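Local coordinates for Non-fluorescent flavoprotein (Photobacterium phosphoreum, PDB 1FVP), which binds two flavin mononucleotides per subunit, each carrying an attached myristate, and belongs to the bacterial luciferase family, at residues Ala28-Arg33 against Gln205-Lys210; Asp97-Glu102 against Asn162-Ser167; Phe109-Ala114 against Lys119-Val124. All coordinates share one frame; numbering follows the deposited sequence.

Contact 1: Ala28-Arg33 against Gln205-Lys210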
ATOM      1  N   ALA A  28     -15.830  -6.815   4.459  1.00 26.21           N
ATOM      2  CA  ALA A  28     -14.652  -5.984   4.246  1.00 25.27           C
ATOM      3  C   ALA A  28     -15.007  -4.758   3.415  1.00 25.08           C
ATOM      4  O   ALA A  28     -14.280  -3.772   3.599  1.00 24.95           O
ATOM      5  CB  ALA A  28     -13.498  -6.721   3.603  1.00 25.19           C
ATOM      6  N   LEU A  29     -16.043  -4.846   2.606  1.00 24.98           N
ATOM      7  CA  LEU A  29     -16.463  -3.691   1.765  1.00 25.12           C
ATOM      8  C   LEU A  29     -17.250  -2.696   2.618  1.00 26.15           C
ATOM      9  O   LEU A  29     -17.360  -1.479   2.362  1.00 26.27           O
ATOM     10  CB  LEU A  29     -17.175  -4.281   0.574  1.00 23.72           C
ATOM     11  CG  LEU A  29     -16.783  -3.989  -0.853  1.00 22.99           C
ATOM     12  CD1 LEU A  29     -15.367  -4.437  -1.200  1.00 22.14           C
ATOM     13  CD2 LEU A  29     -17.741  -4.785  -1.748  1.00 22.29           C
ATOM     14  N   GLU A  30     -17.797  -3.221   3.703  1.00 27.41           N
ATOM     15  CA  GLU A  30     -18.592  -2.479   4.687  1.00 28.44           C
ATOM     16  C   GLU A  30     -17.657  -1.745   5.648  1.00 28.45           C
ATOM     17  O   GLU A  30     -17.951  -0.630   6.077  1.00 28.62           O
ATOM     18  CB  GLU A  30     -19.451  -3.397   5.550  1.00 29.87           C
ATOM     19  CG  GLU A  30     -20.919  -3.030   5.704  1.00 31.66           C
ATOM     20  CD  GLU A  30     -21.162  -1.721   6.395  1.00 33.05           C
ATOM     21  OE1 GLU A  30     -20.902  -1.599   7.582  1.00 34.65           O
ATOM     22  OE2 GLU A  30     -21.643  -0.843   5.647  1.00 33.27           O
ATOM     23  N   THR A  31     -16.564  -2.437   5.935  1.00 28.24           N
ATOM     24  CA  THR A  31     -15.502  -1.958   6.806  1.00 27.83           C
ATOM     25  C   THR A  31     -14.917  -0.703   6.143  1.00 28.11           C
ATOM     26  O   THR A  31     -14.430   0.194   6.831  1.00 28.71           O
ATOM     27  CB  THR A  31     -14.329  -2.987   7.043  1.00 27.86           C
ATOM     28  OG1 THR A  31     -14.846  -4.350   7.100  1.00 27.15           O
ATOM     29  CG2 THR A  31     -13.487  -2.672   8.289  1.00 27.91           C
ATOM     30  N   LEU A  32     -14.960  -0.695   4.817  1.00 28.18           N
ATOM     31  CA  LEU A  32     -14.444   0.393   3.980  1.00 27.28           C
ATOM     32  C   LEU A  32     -15.491   1.501   3.838  1.00 27.97           C
ATOM     33  O   LEU A  32     -15.122   2.681   3.685  1.00 28.08           O
ATOM     34  CB  LEU A  32     -14.046  -0.143   2.607  1.00 24.97           C
ATOM     35  CG  LEU A  32     -12.810  -0.991   2.432  1.00 24.09           C
ATOM     36  CD1 LEU A  32     -12.743  -1.559   1.016  1.00 23.36           C
ATOM     37  CD2 LEU A  32     -11.569  -0.165   2.715  1.00 23.63           C
ATOM     38  N   ARG A  33     -16.749   1.048   3.854  1.00 28.26           N
ATOM     39  CA  ARG A  33     -17.854   2.014   3.711  1.00 28.04           C
ATOM     40  C   ARG A  33     -17.792   3.033   4.849  1.00 27.83           C
ATOM     41  O   ARG A  33     -17.818   4.252   4.602  1.00 27.51           O
ATOM     42  CB  ARG A  33     -19.234   1.368   3.635  1.00 28.48           C
ATOM     43  CG  ARG A  33     -20.327   2.389   3.297  1.00 29.06           C
ATOM     44  CD  ARG A  33     -21.705   1.836   3.454  1.00 29.19           C
ATOM     45  NE  ARG A  33     -21.942   1.365   4.803  1.00 29.04           N
ATOM     46  CZ  ARG A  33     -22.006   2.168   5.869  1.00 30.05           C
ATOM     47  NH1 ARG A  33     -21.913   3.491   5.783  1.00 29.03           N
ATOM     48  NH2 ARG A  33     -22.132   1.570   7.066  1.00 30.59           N
ATOM     49  N   GLN A 205     -17.949 -10.493  13.313  1.00 18.79           N
ATOM     50  CA  GLN A 205     -19.017 -10.934  12.427  1.00 19.27           C
ATOM     51  C   GLN A 205     -20.245 -10.036  12.478  1.00 18.22           C
ATOM     52  O   GLN A 205     -20.775  -9.707  11.404  1.00 18.17           O
ATOM     53  CB  GLN A 205     -19.440 -12.388  12.668  1.00 21.89           C
ATOM     54  CG  GLN A 205     -18.473 -13.454  12.178  1.00 24.55           C
ATOM     55  CD  GLN A 205     -18.937 -14.848  12.551  1.00 26.18           C
ATOM     56  OE1 GLN A 205     -20.122 -15.195  12.454  1.00 27.18           O
ATOM     57  NE2 GLN A 205     -18.000 -15.686  12.999  1.00 27.14           N
ATOM     58  N   ASP A 206     -20.703  -9.683  13.639  1.00 17.69           N
ATOM     59  CA  ASP A 206     -21.935  -8.859  13.744  1.00 18.05           C
ATOM     60  C   ASP A 206     -21.726  -7.467  13.175  1.00 18.01           C
ATOM     61  O   ASP A 206     -21.562  -6.510  13.955  1.00 18.06           O
ATOM     62  CB  ASP A 206     -22.437  -8.928  15.182  1.00 18.43           C
ATOM     63  CG  ASP A 206     -23.665  -8.079  15.423  1.00 19.42           C
ATOM     64  OD1 ASP A 206     -24.138  -7.347  14.531  1.00 19.50           O
ATOM     65  OD2 ASP A 206     -24.151  -8.175  16.574  1.00 20.82           O
ATOM     66  N   GLN A 207     -21.778  -7.334  11.864  1.00 17.99           N
ATOM     67  CA  GLN A 207     -21.557  -6.046  11.208  1.00 18.36           C
ATOM     68  C   GLN A 207     -22.011  -4.898  12.078  1.00 19.33           C
ATOM     69  O   GLN A 207     -21.143  -4.078  12.457  1.00 20.49           O
ATOM     70  CB  GLN A 207     -22.058  -5.972   9.784  1.00 19.37           C
ATOM     71  CG  GLN A 207     -20.924  -5.966   8.773  1.00 21.59           C
ATOM     72  CD  GLN A 207     -20.040  -7.180   8.853  1.00 22.27           C
ATOM     73  OE1 GLN A 207     -20.290  -8.235   8.274  1.00 23.49           O
ATOM     74  NE2 GLN A 207     -18.947  -7.079   9.600  1.00 23.00           N
ATOM     75  N   ASN A 208     -23.262  -4.810  12.465  1.00 20.02           N
ATOM     76  CA  ASN A 208     -23.758  -3.711  13.303  1.00 20.16           C
ATOM     77  C   ASN A 208     -22.885  -3.439  14.517  1.00 19.70           C
ATOM     78  O   ASN A 208     -22.816  -2.241  14.884  1.00 20.37           O
ATOM     79  CB  ASN A 208     -25.241  -3.826  13.663  1.00 21.73           C
ATOM     80  CG  ASN A 208     -26.007  -3.023  12.602  1.00 23.41           C
ATOM     81  OD1 ASN A 208     -25.983  -1.777  12.636  1.00 23.56           O
ATOM     82  ND2 ASN A 208     -26.601  -3.797  11.695  1.00 23.85           N
ATOM     83  N   LYS A 209     -22.301  -4.480  15.077  1.00 18.42           N
ATOM     84  CA  LYS A 209     -21.424  -4.251  16.244  1.00 17.88           C
ATOM     85  C   LYS A 209     -20.327  -3.329  15.685  1.00 18.22           C
ATOM     86  O   LYS A 209     -20.307  -2.164  16.073  1.00 18.39           O
ATOM     87  CB  LYS A 209     -20.702  -5.426  16.838  1.00 16.27           C
ATOM     88  CG  LYS A 209     -20.321  -5.264  18.299  1.00 15.43           C
ATOM     89  CD  LYS A 209     -20.112  -6.628  18.948  1.00 15.84           C
ATOM     90  CE  LYS A 209     -19.125  -7.520  18.241  1.00 15.54           C
ATOM     91  NZ  LYS A 209     -19.024  -8.875  18.864  1.00 15.80           N
ATOM     92  N   LYS A 210     -19.575  -3.953  14.792  1.00 18.76           N
ATOM     93  CA  LYS A 210     -18.434  -3.346  14.085  1.00 18.44           C
ATOM     94  C   LYS A 210     -18.696  -1.918  13.634  1.00 18.92           C
ATOM     95  O   LYS A 210     -17.870  -1.027  13.962  1.00 18.91           O
ATOM     96  CB  LYS A 210     -17.899  -4.216  12.964  1.00 16.54           C
ATOM     97  CG  LYS A 210     -17.103  -3.457  11.908  1.00 16.18           C
ATOM     98  CD  LYS A 210     -16.369  -4.402  10.974  1.00 16.02           C
ATOM     99  CE  LYS A 210     -17.122  -4.697   9.691  1.00 14.96           C
ATOM    100  NZ  LYS A 210     -16.586  -5.954   9.084  1.00 14.03           N
TER

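Contact 2: Asp97-Glu102 against Asn162-Ser167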
ATOM      1  N   ASP A  97       0.924 -10.917  14.543  1.00 27.36           N
ATOM      2  CA  ASP A  97       1.183 -12.209  15.167  1.00 27.10           C
ATOM      3  C   ASP A  97       2.512 -12.264  15.939  1.00 27.94           C
ATOM      4  O   ASP A  97       3.199 -13.310  15.962  1.00 28.62           O
ATOM      5  CB  ASP A  97       1.109 -13.396  14.218  1.00 25.15           C
ATOM      6  CG  ASP A  97       1.676 -13.176  12.847  1.00 24.16           C
ATOM      7  OD1 ASP A  97       1.962 -12.058  12.428  1.00 23.69           O
ATOM      8  OD2 ASP A  97       1.814 -14.207  12.157  1.00 24.60           O
ATOM      9  N   ASP A  98       2.843 -11.174  16.583  1.00 28.23           N
ATOM     10  CA  ASP A  98       4.076 -11.097  17.364  1.00 28.59           C
ATOM     11  C   ASP A  98       3.696 -10.993  18.829  1.00 29.06           C
ATOM     12  O   ASP A  98       3.096  -9.974  19.195  1.00 29.26           O
ATOM     13  CB  ASP A  98       4.935  -9.935  16.852  1.00 29.00           C
ATOM     14  CG  ASP A  98       6.010 -10.518  15.934  1.00 30.08           C
ATOM     15  OD1 ASP A  98       6.246 -11.739  16.023  1.00 30.94           O
ATOM     16  OD2 ASP A  98       6.597  -9.756  15.143  1.00 30.02           O
ATOM     17  N   ILE A  99       4.032 -12.022  19.591  1.00 29.11           N
ATOM     18  CA  ILE A  99       3.709 -11.939  21.043  1.00 29.10           C
ATOM     19  C   ILE A  99       4.275 -10.580  21.445  1.00 29.17           C
ATOM     20  O   ILE A  99       5.479 -10.331  21.233  1.00 29.66           O
ATOM     21  CB  ILE A  99       4.356 -13.132  21.795  1.00 29.34           C
ATOM     22  CG1 ILE A  99       3.464 -14.394  21.654  1.00 29.79           C
ATOM     23  CG2 ILE A  99       4.653 -12.847  23.287  1.00 30.07           C
ATOM     24  CD1 ILE A  99       4.310 -15.701  21.799  1.00 30.85           C
ATOM     25  N   ASN A 100       3.460  -9.709  21.973  1.00 28.86           N
ATOM     26  CA  ASN A 100       3.872  -8.360  22.391  1.00 27.98           C
ATOM     27  C   ASN A 100       5.284  -8.310  22.959  1.00 28.71           C
ATOM     28  O   ASN A 100       6.017  -7.319  22.855  1.00 28.41           O
ATOM     29  CB  ASN A 100       2.809  -7.858  23.364  1.00 25.62           C
ATOM     30  CG  ASN A 100       2.884  -6.352  23.426  1.00 24.91           C
ATOM     31  OD1 ASN A 100       2.178  -5.675  22.681  1.00 24.38           O
ATOM     32  ND2 ASN A 100       3.763  -5.905  24.310  1.00 25.09           N
ATOM     33  N   GLU A 101       5.679  -9.385  23.607  1.00 30.02           N
ATOM     34  CA  GLU A 101       7.000  -9.516  24.221  1.00 31.48           C
ATOM     35  C   GLU A 101       8.057  -9.375  23.129  1.00 32.17           C
ATOM     36  O   GLU A 101       8.722  -8.341  23.030  1.00 32.43           O
ATOM     37  CB  GLU A 101       7.176 -10.874  24.879  1.00 32.60           C
ATOM     38  CG  GLU A 101       7.841 -10.897  26.253  1.00 34.35           C
ATOM     39  CD  GLU A 101       7.717 -12.217  26.975  1.00 34.86           C
ATOM     40  OE1 GLU A 101       8.197 -13.243  26.504  1.00 35.76           O
ATOM     41  OE2 GLU A 101       7.081 -12.065  28.041  1.00 34.34           O
ATOM     42  N   GLU A 102       8.175 -10.417  22.328  1.00 32.78           N
ATOM     43  CA  GLU A 102       9.104 -10.512  21.216  1.00 32.98           C
ATOM     44  C   GLU A 102       9.003  -9.323  20.276  1.00 32.31           C
ATOM     45  O   GLU A 102      10.033  -8.820  19.782  1.00 33.61           O
ATOM     46  CB  GLU A 102       8.898 -11.766  20.377  1.00 34.75           C
ATOM     47  CG  GLU A 102       9.695 -11.860  19.072  1.00 37.98           C
ATOM     48  CD  GLU A 102       9.405 -13.130  18.321  1.00 40.57           C
ATOM     49  OE1 GLU A 102       8.340 -13.724  18.465  1.00 42.20           O
ATOM     50  OE2 GLU A 102      10.315 -13.524  17.559  1.00 41.87           O
ATOM     51  N   ASN A 162       0.983 -25.762  19.249  1.00 61.33           N
ATOM     52  CA  ASN A 162       1.568 -26.771  20.120  1.00 60.84           C
ATOM     53  C   ASN A 162       1.404 -26.165  21.544  1.00 60.65           C
ATOM     54  O   ASN A 162       1.230 -26.866  22.547  1.00 60.56           O
ATOM     55  CB  ASN A 162       2.987 -27.150  19.762  1.00 60.44           C
ATOM     56  CG  ASN A 162       3.211 -28.101  18.610  1.00 60.13           C
ATOM     57  OD1 ASN A 162       2.774 -27.887  17.469  1.00 59.82           O
ATOM     58  ND2 ASN A 162       3.945 -29.192  18.873  1.00 59.86           N
ATOM     59  N   GLY A 163       1.435 -24.828  21.545  1.00 60.00           N
ATOM     60  CA  GLY A 163       1.292 -24.014  22.729  1.00 58.87           C
ATOM     61  C   GLY A 163       1.091 -22.523  22.582  1.00 58.12           C
ATOM     62  O   GLY A 163       1.430 -21.792  23.563  1.00 58.14           O
ATOM     63  N   SER A 164       0.556 -22.017  21.467  1.00 56.97           N
ATOM     64  CA  SER A 164       0.352 -20.567  21.339  1.00 55.19           C
ATOM     65  C   SER A 164      -0.450 -20.028  20.162  1.00 53.54           C
ATOM     66  O   SER A 164      -0.001 -19.861  19.023  1.00 53.30           O
ATOM     67  CB  SER A 164       1.687 -19.806  21.380  1.00 56.09           C
ATOM     68  OG  SER A 164       1.455 -18.478  20.913  1.00 57.03           O
ATOM     69  N   ILE A 165      -1.668 -19.676  20.496  1.00 51.80           N
ATOM     70  CA  ILE A 165      -2.722 -19.072  19.700  1.00 49.64           C
ATOM     71  C   ILE A 165      -3.486 -18.167  20.697  1.00 48.30           C
ATOM     72  O   ILE A 165      -4.218 -17.270  20.273  1.00 48.44           O
ATOM     73  CB  ILE A 165      -3.662 -20.003  18.892  1.00 49.47           C
ATOM     74  CG1 ILE A 165      -3.470 -19.736  17.365  1.00 49.10           C
ATOM     75  CG2 ILE A 165      -5.176 -19.914  19.217  1.00 49.54           C
ATOM     76  CD1 ILE A 165      -2.284 -20.544  16.783  1.00 49.40           C
ATOM     77  N   ASP A 166      -3.235 -18.470  21.961  1.00 46.31           N
ATOM     78  CA  ASP A 166      -3.871 -17.709  23.047  1.00 44.88           C
ATOM     79  C   ASP A 166      -3.126 -16.392  23.248  1.00 43.68           C
ATOM     80  O   ASP A 166      -3.750 -15.325  23.372  1.00 43.72           O
ATOM     81  CB  ASP A 166      -4.025 -18.568  24.285  1.00 45.90           C
ATOM     82  CG  ASP A 166      -5.197 -19.530  24.268  1.00 46.57           C
ATOM     83  OD1 ASP A 166      -6.308 -19.222  23.806  1.00 46.52           O
ATOM     84  OD2 ASP A 166      -4.983 -20.666  24.765  1.00 47.02           O
ATOM     85  N   SER A 167      -1.812 -16.457  23.258  1.00 42.43           N
ATOM     86  CA  SER A 167      -0.935 -15.285  23.445  1.00 40.75           C
ATOM     87  C   SER A 167      -1.118 -14.247  22.341  1.00 39.73           C
ATOM     88  O   SER A 167      -1.201 -13.037  22.638  1.00 39.03           O
ATOM     89  CB  SER A 167       0.523 -15.726  23.540  1.00 40.47           C
ATOM     90  OG  SER A 167       0.797 -16.543  22.403  1.00 40.44           O
TER

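Contact 3: Phe109-Ala114 against Lys119-Val124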
ATOM      1  N   PHE A 109      16.111  -3.319  19.052  1.00 27.14           N
ATOM      2  CA  PHE A 109      17.306  -3.239  18.172  1.00 26.64           C
ATOM      3  C   PHE A 109      17.172  -1.851  17.504  1.00 26.42           C
ATOM      4  O   PHE A 109      18.173  -1.120  17.419  1.00 26.83           O
ATOM      5  CB  PHE A 109      17.453  -4.328  17.187  1.00 26.71           C
ATOM      6  CG  PHE A 109      18.211  -5.578  17.380  1.00 27.27           C
ATOM      7  CD1 PHE A 109      18.087  -6.335  18.537  1.00 27.82           C
ATOM      8  CD2 PHE A 109      19.015  -6.058  16.334  1.00 27.76           C
ATOM      9  CE1 PHE A 109      18.776  -7.532  18.678  1.00 28.61           C
ATOM     10  CE2 PHE A 109      19.719  -7.257  16.457  1.00 28.46           C
ATOM     11  CZ  PHE A 109      19.607  -7.999  17.650  1.00 28.40           C
ATOM     12  N   TYR A 110      15.948  -1.543  17.105  1.00 25.70           N
ATOM     13  CA  TYR A 110      15.718  -0.257  16.419  1.00 25.85           C
ATOM     14  C   TYR A 110      16.063   0.959  17.258  1.00 26.34           C
ATOM     15  O   TYR A 110      15.933   2.121  16.815  1.00 26.68           O
ATOM     16  CB  TYR A 110      14.345  -0.130  15.774  1.00 24.12           C
ATOM     17  CG  TYR A 110      14.142   1.048  14.846  1.00 22.29           C
ATOM     18  CD1 TYR A 110      13.735   2.292  15.338  1.00 21.20           C
ATOM     19  CD2 TYR A 110      14.311   0.907  13.473  1.00 21.61           C
ATOM     20  CE1 TYR A 110      13.556   3.374  14.500  1.00 20.89           C
ATOM     21  CE2 TYR A 110      14.098   1.983  12.618  1.00 21.44           C
ATOM     22  CZ  TYR A 110      13.722   3.216  13.131  1.00 21.09           C
ATOM     23  OH  TYR A 110      13.511   4.255  12.267  1.00 21.22           O
ATOM     24  N   ASN A 111      16.542   0.765  18.470  1.00 26.48           N
ATOM     25  CA  ASN A 111      16.901   2.007  19.228  1.00 26.60           C
ATOM     26  C   ASN A 111      18.417   1.959  19.321  1.00 26.96           C
ATOM     27  O   ASN A 111      19.079   2.993  19.347  1.00 27.00           O
ATOM     28  CB  ASN A 111      16.031   2.082  20.457  1.00 26.32           C
ATOM     29  CG  ASN A 111      14.683   2.671  20.051  1.00 25.51           C
ATOM     30  OD1 ASN A 111      14.532   2.961  18.855  1.00 24.78           O
ATOM     31  ND2 ASN A 111      13.827   2.803  21.051  1.00 25.75           N
ATOM     32  N   ALA A 112      18.823   0.703  19.314  1.00 27.25           N
ATOM     33  CA  ALA A 112      20.211   0.282  19.404  1.00 28.16           C
ATOM     34  C   ALA A 112      20.919   0.492  18.063  1.00 28.70           C
ATOM     35  O   ALA A 112      22.093   0.926  18.081  1.00 28.88           O
ATOM     36  CB  ALA A 112      20.290  -1.161  19.877  1.00 27.92           C
ATOM     37  N   SER A 113      20.204   0.183  16.993  1.00 28.51           N
ATOM     38  CA  SER A 113      20.789   0.358  15.653  1.00 28.54           C
ATOM     39  C   SER A 113      20.828   1.862  15.409  1.00 29.30           C
ATOM     40  O   SER A 113      21.907   2.410  15.121  1.00 30.10           O
ATOM     41  CB  SER A 113      20.097  -0.402  14.560  1.00 27.69           C
ATOM     42  OG  SER A 113      20.475  -1.762  14.561  1.00 27.84           O
ATOM     43  N   ALA A 114      19.681   2.495  15.547  1.00 29.88           N
ATOM     44  CA  ALA A 114      19.603   3.961  15.351  1.00 30.47           C
ATOM     45  C   ALA A 114      20.855   4.579  15.977  1.00 31.11           C
ATOM     46  O   ALA A 114      21.529   5.409  15.342  1.00 31.80           O
ATOM     47  CB  ALA A 114      18.348   4.515  15.976  1.00 30.35           C
ATOM     48  N   LYS A 119      22.236   7.798  13.951  1.00 37.91           N
ATOM     49  CA  LYS A 119      21.023   8.341  13.329  1.00 38.12           C
ATOM     50  C   LYS A 119      20.147   9.034  14.363  1.00 38.15           C
ATOM     51  O   LYS A 119      20.247   8.617  15.538  1.00 38.51           O
ATOM     52  CB  LYS A 119      20.185   7.224  12.700  1.00 38.92           C
ATOM     53  CG  LYS A 119      18.996   7.739  11.885  1.00 39.46           C
ATOM     54  CD  LYS A 119      19.464   8.629  10.740  1.00 39.76           C
ATOM     55  CE  LYS A 119      20.218   7.853   9.683  1.00 40.03           C
ATOM     56  NZ  LYS A 119      20.201   8.579   8.388  1.00 40.69           N
ATOM     57  N   ASN A 120      19.348  10.016  13.958  1.00 38.05           N
ATOM     58  CA  ASN A 120      18.512  10.694  14.971  1.00 38.38           C
ATOM     59  C   ASN A 120      17.022  10.515  14.700  1.00 38.80           C
ATOM     60  O   ASN A 120      16.364  11.382  14.110  1.00 38.69           O
ATOM     61  CB  ASN A 120      18.916  12.147  15.187  1.00 38.60           C
ATOM     62  CG  ASN A 120      18.231  12.695  16.439  1.00 39.16           C
ATOM     63  OD1 ASN A 120      16.990  12.780  16.457  1.00 39.30           O
ATOM     64  ND2 ASN A 120      18.994  13.055  17.475  1.00 38.76           N
ATOM     65  N   ILE A 121      16.531   9.397  15.195  1.00 39.11           N
ATOM     66  CA  ILE A 121      15.141   8.974  15.074  1.00 39.50           C
ATOM     67  C   ILE A 121      14.353   9.210  16.343  1.00 39.81           C
ATOM     68  O   ILE A 121      14.104   8.273  17.113  1.00 39.89           O
ATOM     69  CB  ILE A 121      15.122   7.451  14.663  1.00 40.04           C
ATOM     70  CG1 ILE A 121      15.938   6.622  15.677  1.00 39.88           C
ATOM     71  CG2 ILE A 121      15.634   7.238  13.213  1.00 40.75           C
ATOM     72  CD1 ILE A 121      15.114   5.647  16.543  1.00 39.50           C
ATOM     73  N   ASP A 122      13.966  10.451  16.559  1.00 40.39           N
ATOM     74  CA  ASP A 122      13.175  10.795  17.770  1.00 40.64           C
ATOM     75  C   ASP A 122      11.752  11.099  17.297  1.00 40.32           C
ATOM     76  O   ASP A 122      10.778  11.018  18.058  1.00 40.95           O
ATOM     77  CB  ASP A 122      13.854  11.890  18.585  1.00 41.86           C
ATOM     78  CG  ASP A 122      15.244  11.477  19.041  1.00 42.91           C
ATOM     79  OD1 ASP A 122      16.146  11.279  18.213  1.00 43.07           O
ATOM     80  OD2 ASP A 122      15.428  11.323  20.270  1.00 43.81           O
ATOM     81  N   LEU A 123      11.681  11.429  16.020  1.00 39.54           N
ATOM     82  CA  LEU A 123      10.439  11.781  15.341  1.00 38.44           C
ATOM     83  C   LEU A 123       9.918  10.631  14.482  1.00 37.23           C
ATOM     84  O   LEU A 123       8.936  10.893  13.762  1.00 37.09           O
ATOM     85  CB  LEU A 123      10.690  13.039  14.500  1.00 39.19           C
ATOM     86  CG  LEU A 123      11.025  14.347  15.183  1.00 39.75           C
ATOM     87  CD1 LEU A 123      10.002  14.694  16.258  1.00 39.39           C
ATOM     88  CD2 LEU A 123      12.436  14.285  15.762  1.00 39.75           C
ATOM     89  N   VAL A 124      10.573   9.485  14.558  1.00 35.63           N
ATOM     90  CA  VAL A 124      10.091   8.346  13.728  1.00 34.22           C
ATOM     91  C   VAL A 124       9.138   7.547  14.616  1.00 33.41           C
ATOM     92  O   VAL A 124       9.558   7.094  15.685  1.00 33.85           O
ATOM     93  CB  VAL A 124      11.226   7.623  13.011  1.00 33.65           C
ATOM     94  CG1 VAL A 124      12.486   8.492  12.973  1.00 33.55           C
ATOM     95  CG2 VAL A 124      11.559   6.225  13.457  1.00 32.70           C
TER

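Contact 1: Ala28-Arg33 against Gln205-Lys210
Thr31 and Lys210 meet beside a pocket for the myristate-bearing flavin, where helix 23-38 faces the first turn of helix 207-227. Lys210 NZ donates a hydrogen bond to Thr31 OG1 at 3.1 Å, and the two side chains cross at about a right angle. The lysine stem leaves its helix with CG anti to the backbone N and then bends at its third torsion (chi3 96°), which turns the ammonium group toward the threonine. Thr31 OG1 also lies within hydrogen-bonding distance of the Glu202 carboxylate and of Asn27 O, which would have to share its one proton; Lys210 NZ reaches the same two, but weakly. The buried hydroxyl and ammonium thus share a small polar cluster, and the carboxylate of Glu202 would be expected to offset the lysine charge. Alongside it, the chains of Glu30 and Gln207 touch through their methylenes, CG to CG at 4.2 Å. The Glu30 carboxylate turns forward to Arg33, one turn on, in a salt bridge whose modelled geometry is doubtful. Ala28, about one turn before Thr31, touches the ligand and, like Thr31 and Leu32, Phe10 of strand 6-11, while Leu29 and Leu32 pack on Tyr88 and Leu72 of the second subunit. Strands 6-11 and 195-199 are parallel neighbours, and the helices that follow them lie side by side, as in a beta/alpha barrel-like fold.

Contact 2: Asp97-Glu102 against Asn162-Ser167
Ile99 lies against Ser167 and Ser164 where the starts of two helices of the beta/alpha fold come together at the surface: Ile99 comes just before helix 100-116, and Ser167 is in the first turn of helix 166-171. Ile99 gives most to the contact. Its CG1 lies beside the backbone N (chi1 -82°), and the nearly extended second torsion carries CD1 on toward the serines, while CG2 takes the branch anti to the N. The touching is therefore done by the long arm alone. CG1 sits 3.5 Å from Ser167 OG and 3.7 Å from Ser167 CB, so the methylene rests along the flank of the serine. CD1 lies alongside the same oxygen, Ser167 OG, at 3.7 Å and also approaches Ser164. The contact between the two segments is van der Waals; no hydrogen bond joins them directly. Ser171 supplies a polar link nearby, since its OG bonds both Asn100 N and Ser167 O. Helix 138-155 touches the second segment through Lys146, which forms a salt bridge with Asp166, and Val153, and reaches the first by a weak hydrogen bond of Tyr152 to Asp97. Ser164, just before the N-cap residue Ile165, takes the smallest share. Its OG stands anti to its backbone N (chi1 165°), meets Ile99 CD1 at 4.1 Å and donates a hydrogen bond to Ser167 OG, so that the isoleucine methyl lies over a bonded pair of hydroxyls.

Contact 3: Phe109-Ala114 against Lys119-Val124
Tyr110 packs against Ile121 and Val124 as the chain leaves helix 100-116 and turns back toward strand 126-134. With CG anti to the backbone N (chi1 -169°), its buried ring extends to the returning loop. Val124 CG2 comes in at the ring edge, near its plane and toward the hydroxyl end, 3.0 Å from Tyr110 OH and 3.6 Å from Tyr110 CE1, whereas Ile121 CD1 approaches the same CE1 obliquely at 3.4 Å. The ring also stands edge-to-face with His126, and its hydroxyl has a weak hydrogen bond to Leu90 O. Ser113 faces another way, bonding Asp83 and packing on Ala86 of helix 80-87. Ala114 closes the contact twice. Its methyl meets Ile121 CG1 at 3.2 Å, with CD1 close by at 3.5 Å, so the isoleucine fits between alanine and tyrosine. The Ala114 carbonyl O accepts a hydrogen bond from Lys119 N at 2.9 Å, tying the helix to the start of the returning segment. The loop after helix 100-116 thus folds back on the helix's last turns, within the beta-alpha-beta crossover that joins parallel strands 92-94 and 126-134.

Overall arrangement
Contact 3 is nested within the loop closed by contact 2, and contact 2 within that of contact 1. Contacts 2 and 3 share helix 100-116, contact 2 just before its start, contact 3 near its end; their nearest atoms are about 8 Å apart. Contacts 1 and 3 lie on opposite sides of the chain's centre, their own centres about 37 Å apart. Both are partly buried, yet their chemistry differs: a charged and hydroxyl cluster joins two helices in contact 1, while aliphatic and aromatic groups with one backbone bond hold the local turn of contact 3. Contact 2 is the surface case, the smallest, with one isoleucine against serines. Contact 1 alone reaches the second subunit.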